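Local coordinates for protein toll (Drosophila melanogaster, PDB 4LXR) that serves as the cell-surface receptor for cleaved, active Spaetzle, switching on Toll signalling in dorsal-ventral patterning of the embryo and in antifungal immunity, at residues Ser440-Met445 and Leu449-Arg454; Leu490-Gln495 and Val500-Asn505. All blocks are in the same frame, centred on the assembly; numbering follows the deposited sequence.

Interactions 1 and 2 repeat one theme of the leucine-rich-repeat ectodomain, in which a phenylalanine from the loop leading into a strand packs on apolar residues of that strand and of the turn just beyond it. Both touching surfaces are buried and hold no hydrogen bond across them; their centres lie about 13 Å apart. Interaction 1 sets F442 against two leucines, whereas interaction 2 adds a leucine to the phenylalanine and meets them with a valine and a methionine. Outside the core their chemistry parts: 500-505 bears the N-linked glycan itself on N501, while 449-454 carries R454, salt-bridged to D476. An asparagine-based Asx turn follows the strand in both.

Interaction 1. Residues Ser440-Met445 and Leu449-Arg454; sequences SPFGYM and LTLNLR. With NAG (2-acetamido-2-deoxy-beta-D-glucopyranose), chain F.
F442 lays its ring against L451 of strand 450-452 and L453 just beyond its end, leucines two positions apart and pointing the same way into the leucine-rich-repeat solenoid, here LRR 13. The side chains of F442 and L451 cross at about a right angle: CD1 of L451 sits over one ring face near the rim, and CD2 of L451 comes within 4.0 Å of F442 CD2. Against L453 the phenylalanine slides past in the opposite direction, its CE2 lying 4.1 Å from L453 CD1, with CD2 of the same leucine equally near. The two leucines reach the ring by different first torsions. L451 has CG anti to the backbone N (chi1 -179°), whereas in L453 CG is anti to the carbonyl carbon (chi1 -68°). A broad flat ring suits this place because it can meet two branched side chains.

S440 shapes the loop that presents the ring: its OG accepts from F442 N at 3.0 Å, an ST turn. On the strand side, N452 OD1 takes R454 N at 3.1 Å in an Asx turn, the amide folding back on the chain as the strand ends. R454 makes a salt bridge to D476.

Around this core, W465 of helix 463-467 touches F442, L451 and L453. Strand 415-417 adds L416 against F442, and strand 474-476 brings L475 against L451, joining the contact to the repeats before and after.

Interaction 2. Residues Leu490-Gln495 and Val500-Asn505; sequences LAFLSQ and VNMTHN. With NAG (2-acetamido-2-deoxy-beta-D-glucopyranose), chain F; NAG (2-acetamido-2-deoxy-beta-D-glucopyranose), chain B.
V500 pushes CG2 onto one face of the F492 ring, a CH-pi contact with the methyl 4.1 Å from the ring centroid and 15° off its normal, offset toward the rim. M502 fills the neighbouring hollow: extended beyond CG, its slim thioether carries CE to the edge of the same ring, 4.2 Å from F492 CE2, and to L490 CD2 at 4.1 Å. The methyl meets the two at roughly a right angle to each other, a reach suited to an unbranched, flexible residue.

Behind this apolar surface, N501 is bonded through ND2 to C1 of the first NAG (chain F). Its OD1 accepts twice from T503, from N in the carbonyl plane as an Asx turn and from OG1 at 2.6 Å. A valine in place of T503 would probably take the second bond from N501 OD1 and, by breaking the N-X-T sequon, cost N501 its glycan. H504 NE2 holds O7 of the second NAG (chain B) at 3.2 Å.

In the leucine-rich-repeat solenoid the LRR 14 loop thus packs on the LRR 15 strand, beside L475 of strand 474-476, V527 and V529 of strand 527-530, and K466 of helix 463-467.

Interaction 1. Residues Ser440-Met445 and Leu449-Arg454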
loop_
_atom_site.group_PDB
_atom_site.type_symbol
_atom_site.label_atom_id
_atom_site.label_comp_id
_atom_site.label_asym_id
_atom_site.label_seq_id
_atom_site.Cartn_x
_atom_site.Cartn_y
_atom_site.Cartn_z
ATOM N N SER A 440 -19.268 5.197 20.348
ATOM C CA SER A 440 -18.173 4.239 20.453
ATOM C C SER A 440 -17.171 4.684 21.532
ATOM O O SER A 440 -17.190 5.837 21.954
ATOM C CB SER A 440 -17.458 4.118 19.107
ATOM O OG SER A 440 -16.445 5.107 18.975
ATOM N N PRO A 441 -16.297 3.766 21.986
ATOM C CA PRO A 441 -15.231 4.125 22.937
ATOM C C PRO A 441 -14.271 5.191 22.394
ATOM O O PRO A 441 -13.507 5.795 23.154
ATOM C CB PRO A 441 -14.475 2.799 23.138
ATOM C CG PRO A 441 -15.479 1.745 22.859
ATOM C CD PRO A 441 -16.370 2.307 21.770
ATOM N N PHE A 442 -14.309 5.414 21.087
ATOM C CA PHE A 442 -13.412 6.363 20.435
ATOM C C PHE A 442 -13.960 7.784 20.476
ATOM O O PHE A 442 -13.302 8.728 20.031
ATOM C CB PHE A 442 -13.188 5.918 18.994
ATOM C CG PHE A 442 -12.865 4.463 18.876
ATOM C CD1 PHE A 442 -11.850 3.901 19.645
ATOM C CD2 PHE A 442 -13.603 3.640 18.048
ATOM C CE1 PHE A 442 -11.569 2.551 19.563
ATOM C CE2 PHE A 442 -13.318 2.289 17.962
ATOM C CZ PHE A 442 -12.299 1.750 18.714
ATOM N N GLY A 443 -15.163 7.920 21.033
ATOM C CA GLY A 443 -15.929 9.151 20.972
ATOM C C GLY A 443 -15.293 10.367 21.602
ATOM O O GLY A 443 -15.683 11.493 21.295
ATOM N N TYR A 444 -14.316 10.148 22.480
ATOM C CA TYR A 444 -13.650 11.252 23.160
ATOM C C TYR A 444 -12.701 11.962 22.217
ATOM O O TYR A 444 -12.320 13.110 22.441
ATOM C CB TYR A 444 -12.897 10.757 24.405
ATOM C CG TYR A 444 -13.822 10.266 25.497
ATOM C CD1 TYR A 444 -14.497 11.164 26.314
ATOM C CD2 TYR A 444 -14.038 8.908 25.698
ATOM C CE1 TYR A 444 -15.364 10.727 27.313
ATOM C CE2 TYR A 444 -14.907 8.457 26.699
ATOM C CZ TYR A 444 -15.558 9.376 27.500
ATOM O OH TYR A 444 -16.411 8.952 28.494
ATOM N N MET A 445 -12.326 11.277 21.147
ATOM C CA MET A 445 -11.263 11.772 20.291
ATOM C C MET A 445 -11.829 12.519 19.091
ATOM O O MET A 445 -11.758 12.047 17.952
ATOM C CB MET A 445 -10.324 10.630 19.892
ATOM C CG MET A 445 -9.682 9.992 21.110
ATOM S SD MET A 445 -8.497 8.688 20.753
ATOM C CE MET A 445 -9.592 7.356 20.267
ATOM N N LEU A 449 -8.044 11.543 13.148
ATOM C CA LEU A 449 -7.883 11.660 11.698
ATOM C C LEU A 449 -8.043 10.316 10.985
ATOM O O LEU A 449 -8.686 10.220 9.943
ATOM C CB LEU A 449 -6.510 12.278 11.355
ATOM C CG LEU A 449 -6.260 13.699 11.889
ATOM C CD1 LEU A 449 -4.896 14.248 11.509
ATOM C CD2 LEU A 449 -7.373 14.664 11.441
ATOM N N THR A 450 -7.424 9.281 11.533
ATOM C CA THR A 450 -7.520 7.950 10.964
ATOM C C THR A 450 -8.133 7.008 11.983
ATOM O O THR A 450 -7.631 6.863 13.105
ATOM C CB THR A 450 -6.148 7.384 10.599
ATOM O OG1 THR A 450 -5.474 8.256 9.687
ATOM C CG2 THR A 450 -6.291 5.997 9.974
ATOM N N LEU A 451 -9.221 6.365 11.589
ATOM C CA LEU A 451 -9.782 5.277 12.367
ATOM C C LEU A 451 -9.862 4.061 11.460
ATOM O O LEU A 451 -10.748 3.955 10.609
ATOM C CB LEU A 451 -11.169 5.641 12.908
ATOM C CG LEU A 451 -11.856 4.569 13.759
ATOM C CD1 LEU A 451 -10.911 4.019 14.835
ATOM C CD2 LEU A 451 -13.148 5.120 14.383
ATOM N N ASN A 452 -8.930 3.141 11.647
ATOM C CA ASN A 452 -8.893 1.929 10.849
ATOM C C ASN A 452 -9.386 0.736 11.656
ATOM O O ASN A 452 -8.691 0.262 12.559
ATOM C CB ASN A 452 -7.472 1.711 10.341
ATOM C CG ASN A 452 -7.331 0.472 9.496
ATOM O OD1 ASN A 452 -8.311 -0.209 9.195
ATOM N ND2 ASN A 452 -6.095 0.171 9.099
ATOM N N LEU A 453 -10.593 0.271 11.319
ATOM C CA LEU A 453 -11.239 -0.848 11.992
ATOM C C LEU A 453 -11.492 -1.997 11.029
ATOM O O LEU A 453 -12.363 -2.836 11.251
ATOM C CB LEU A 453 -12.573 -0.417 12.597
ATOM C CG LEU A 453 -12.479 0.545 13.767
ATOM C CD1 LEU A 453 -13.866 1.092 14.059
ATOM C CD2 LEU A 453 -11.898 -0.181 14.976
ATOM N N ARG A 454 -10.723 -2.016 9.956
ATOM C CA ARG A 454 -10.809 -3.050 8.942
ATOM C C ARG A 454 -10.728 -4.457 9.541
ATOM O O ARG A 454 -9.871 -4.718 10.394
ATOM C CB ARG A 454 -9.653 -2.809 7.992
ATOM C CG ARG A 454 -9.250 -3.933 7.096
ATOM C CD ARG A 454 -8.168 -3.398 6.160
ATOM N NE ARG A 454 -8.335 -3.872 4.799
ATOM C CZ ARG A 454 -8.726 -3.120 3.781
ATOM N NH1 ARG A 454 -8.989 -1.829 3.945
ATOM N NH2 ARG A 454 -8.849 -3.669 2.591
HETATM C C1 NAG F . -11.600 -0.200 0.277
HETATM C C2 NAG F . -10.814 0.510 -0.837
HETATM C C3 NAG F . -10.705 -0.382 -2.081
HETATM C C4 NAG F . -10.264 -1.797 -1.721
HETATM C C5 NAG F . -11.128 -2.326 -0.584
HETATM C C6 NAG F . -10.737 -3.711 -0.120
HETATM C C7 NAG F . -10.804 2.947 -1.185
HETATM C C8 NAG F . -9.349 2.907 -0.832
HETATM N N2 NAG F . -11.444 1.773 -1.177
HETATM O O3 NAG F . -9.777 0.207 -2.984
HETATM O O4 NAG F . -10.478 -2.685 -2.815
HETATM O O5 NAG F . -11.016 -1.453 0.543
HETATM O O6 NAG F . -9.432 -3.712 0.441
HETATM O O7 NAG F . -11.376 3.992 -1.475
#

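Interaction 2. Residues Leu490-Gln495 and Val500-Asn505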
loop_
_atom_site.group_PDB
_atom_site.type_symbol
_atom_site.label_atom_id
_atom_site.label_comp_id
_atom_site.label_asym_id
_atom_site.label_seq_id
_atom_site.Cartn_x
_atom_site.Cartn_y
_atom_site.Cartn_z
ATOM N N LEU A 490 -24.925 7.166 6.350
ATOM C CA LEU A 490 -23.970 7.866 5.492
ATOM C C LEU A 490 -23.834 9.341 5.844
ATOM O O LEU A 490 -23.127 10.075 5.158
ATOM C CB LEU A 490 -24.360 7.754 4.008
ATOM C CG LEU A 490 -24.688 6.395 3.379
ATOM C CD1 LEU A 490 -25.290 6.616 2.002
ATOM C CD2 LEU A 490 -23.476 5.478 3.291
ATOM N N ALA A 491 -24.495 9.782 6.908
ATOM C CA ALA A 491 -24.497 11.207 7.237
ATOM C C ALA A 491 -23.299 11.659 8.081
ATOM O O ALA A 491 -23.474 12.142 9.203
ATOM C CB ALA A 491 -25.814 11.607 7.906
ATOM N N PHE A 492 -22.093 11.519 7.530
ATOM C CA PHE A 492 -20.868 11.932 8.225
ATOM C C PHE A 492 -20.674 13.444 8.071
ATOM O O PHE A 492 -20.781 13.969 6.966
ATOM C CB PHE A 492 -19.638 11.203 7.666
ATOM C CG PHE A 492 -19.691 9.705 7.793
ATOM C CD1 PHE A 492 -19.180 9.070 8.920
ATOM C CD2 PHE A 492 -20.229 8.926 6.781
ATOM C CE1 PHE A 492 -19.221 7.688 9.037
ATOM C CE2 PHE A 492 -20.272 7.534 6.896
ATOM C CZ PHE A 492 -19.760 6.918 8.028
ATOM N N LEU A 493 -20.362 14.132 9.167
ATOM C CA LEU A 493 -20.295 15.596 9.161
ATOM C C LEU A 493 -18.883 16.163 8.981
ATOM O O LEU A 493 -18.696 17.381 8.953
ATOM C CB LEU A 493 -20.912 16.162 10.446
ATOM C CG LEU A 493 -22.401 16.525 10.460
ATOM C CD1 LEU A 493 -23.254 15.493 9.732
ATOM C CD2 LEU A 493 -22.868 16.696 11.899
ATOM N N SER A 494 -17.890 15.292 8.851
ATOM C CA SER A 494 -16.507 15.753 8.718
ATOM C C SER A 494 -16.237 16.572 7.444
ATOM O O SER A 494 -16.679 16.220 6.349
ATOM C CB SER A 494 -15.528 14.582 8.809
ATOM O OG SER A 494 -14.222 15.021 8.492
ATOM N N GLN A 495 -15.479 17.652 7.602
ATOM C CA GLN A 495 -15.192 18.563 6.500
ATOM C C GLN A 495 -13.752 18.435 6.016
ATOM O O GLN A 495 -13.226 19.337 5.364
ATOM C CB GLN A 495 -15.474 20.008 6.927
ATOM C CG GLN A 495 -16.942 20.418 6.844
ATOM C CD GLN A 495 -17.284 21.078 5.516
ATOM O OE1 GLN A 495 -17.023 20.524 4.447
ATOM N NE2 GLN A 495 -17.855 22.277 5.578
ATOM N N VAL A 500 -14.592 6.788 3.567
ATOM C CA VAL A 500 -15.064 5.660 4.339
ATOM C C VAL A 500 -15.069 4.436 3.445
ATOM O O VAL A 500 -15.575 4.489 2.326
ATOM C CB VAL A 500 -16.485 5.922 4.856
ATOM C CG1 VAL A 500 -16.985 4.733 5.688
ATOM C CG2 VAL A 500 -16.518 7.217 5.663
ATOM N N ASN A 501 -14.508 3.338 3.939
ATOM C CA ASN A 501 -14.497 2.077 3.211
ATOM C C ASN A 501 -15.498 1.128 3.832
ATOM O O ASN A 501 -15.335 0.735 4.980
ATOM C CB ASN A 501 -13.101 1.451 3.263
ATOM C CG ASN A 501 -12.849 0.479 2.126
ATOM O OD1 ASN A 501 -13.676 -0.385 1.844
ATOM N ND2 ASN A 501 -11.699 0.624 1.464
ATOM N N MET A 502 -16.542 0.760 3.091
ATOM C CA MET A 502 -17.497 -0.226 3.600
ATOM C C MET A 502 -17.566 -1.445 2.701
ATOM O O MET A 502 -18.601 -2.118 2.643
ATOM C CB MET A 502 -18.893 0.364 3.758
ATOM C CG MET A 502 -18.974 1.525 4.712
ATOM S SD MET A 502 -20.709 1.910 4.963
ATOM C CE MET A 502 -20.627 3.572 5.616
ATOM N N THR A 503 -16.468 -1.723 2.002
ATOM C CA THR A 503 -16.390 -2.897 1.143
ATOM C C THR A 503 -16.308 -4.177 1.949
ATOM O O THR A 503 -15.850 -4.174 3.089
ATOM C CB THR A 503 -15.175 -2.852 0.219
ATOM O OG1 THR A 503 -13.979 -2.793 1.003
ATOM C CG2 THR A 503 -15.243 -1.644 -0.690
ATOM N N HIS A 504 -16.772 -5.266 1.342
ATOM C CA HIS A 504 -16.673 -6.600 1.926
ATOM C C HIS A 504 -17.345 -6.722 3.285
ATOM O O HIS A 504 -16.883 -7.463 4.147
ATOM C CB HIS A 504 -15.214 -7.058 2.001
ATOM C CG HIS A 504 -14.587 -7.273 0.659
ATOM N ND1 HIS A 504 -14.550 -8.506 0.046
ATOM C CD2 HIS A 504 -13.990 -6.408 -0.195
ATOM C CE1 HIS A 504 -13.951 -8.394 -1.126
ATOM N NE2 HIS A 504 -13.606 -7.131 -1.298
ATOM N N ASN A 505 -18.434 -5.988 3.468
ATOM C CA ASN A 505 -19.284 -6.195 4.624
ATOM C C ASN A 505 -20.388 -7.207 4.301
ATOM O O ASN A 505 -20.221 -8.037 3.401
ATOM C CB ASN A 505 -19.831 -4.860 5.142
ATOM C CG ASN A 505 -18.863 -4.178 6.110
ATOM O OD1 ASN A 505 -19.082 -4.169 7.321
ATOM N ND2 ASN A 505 -17.771 -3.640 5.578
HETATM C C1 NAG F . -11.600 -0.200 0.277
HETATM C C2 NAG F . -10.814 0.510 -0.837
HETATM C C3 NAG F . -10.705 -0.382 -2.081
HETATM C C4 NAG F . -10.264 -1.797 -1.721
HETATM C C5 NAG F . -11.128 -2.326 -0.584
HETATM C C6 NAG F . -10.737 -3.711 -0.120
HETATM C C7 NAG F . -10.804 2.947 -1.185
HETATM C C8 NAG F . -9.349 2.907 -0.832
HETATM N N2 NAG F . -11.444 1.773 -1.177
HETATM O O3 NAG F . -9.777 0.207 -2.984
HETATM O O4 NAG F . -10.478 -2.685 -2.815
HETATM O O5 NAG F . -11.016 -1.453 0.543
HETATM O O6 NAG F . -9.432 -3.712 0.441
HETATM O O7 NAG F . -11.376 3.992 -1.475
HETATM C C1 NAG B . -9.483 -2.742 -3.847
HETATM C C2 NAG B . -9.665 -4.079 -4.555
HETATM C C3 NAG B . -8.686 -4.203 -5.719
HETATM C C4 NAG B . -8.776 -2.995 -6.646
HETATM C C5 NAG B . -8.689 -1.691 -5.854
HETATM C C6 NAG B . -8.972 -0.469 -6.698
HETATM C C7 NAG B . -10.506 -5.847 -3.056
HETATM C C8 NAG B . -10.123 -6.988 -2.162
HETATM N N2 NAG B . -9.491 -5.196 -3.633
HETATM O O3 NAG B . -8.956 -5.405 -6.433
HETATM O O4 NAG B . -7.677 -3.032 -7.552
HETATM O O5 NAG B . -9.650 -1.686 -4.788
HETATM O O6 NAG B . -9.390 0.633 -5.904
HETATM O O7 NAG B . -11.679 -5.524 -3.232
#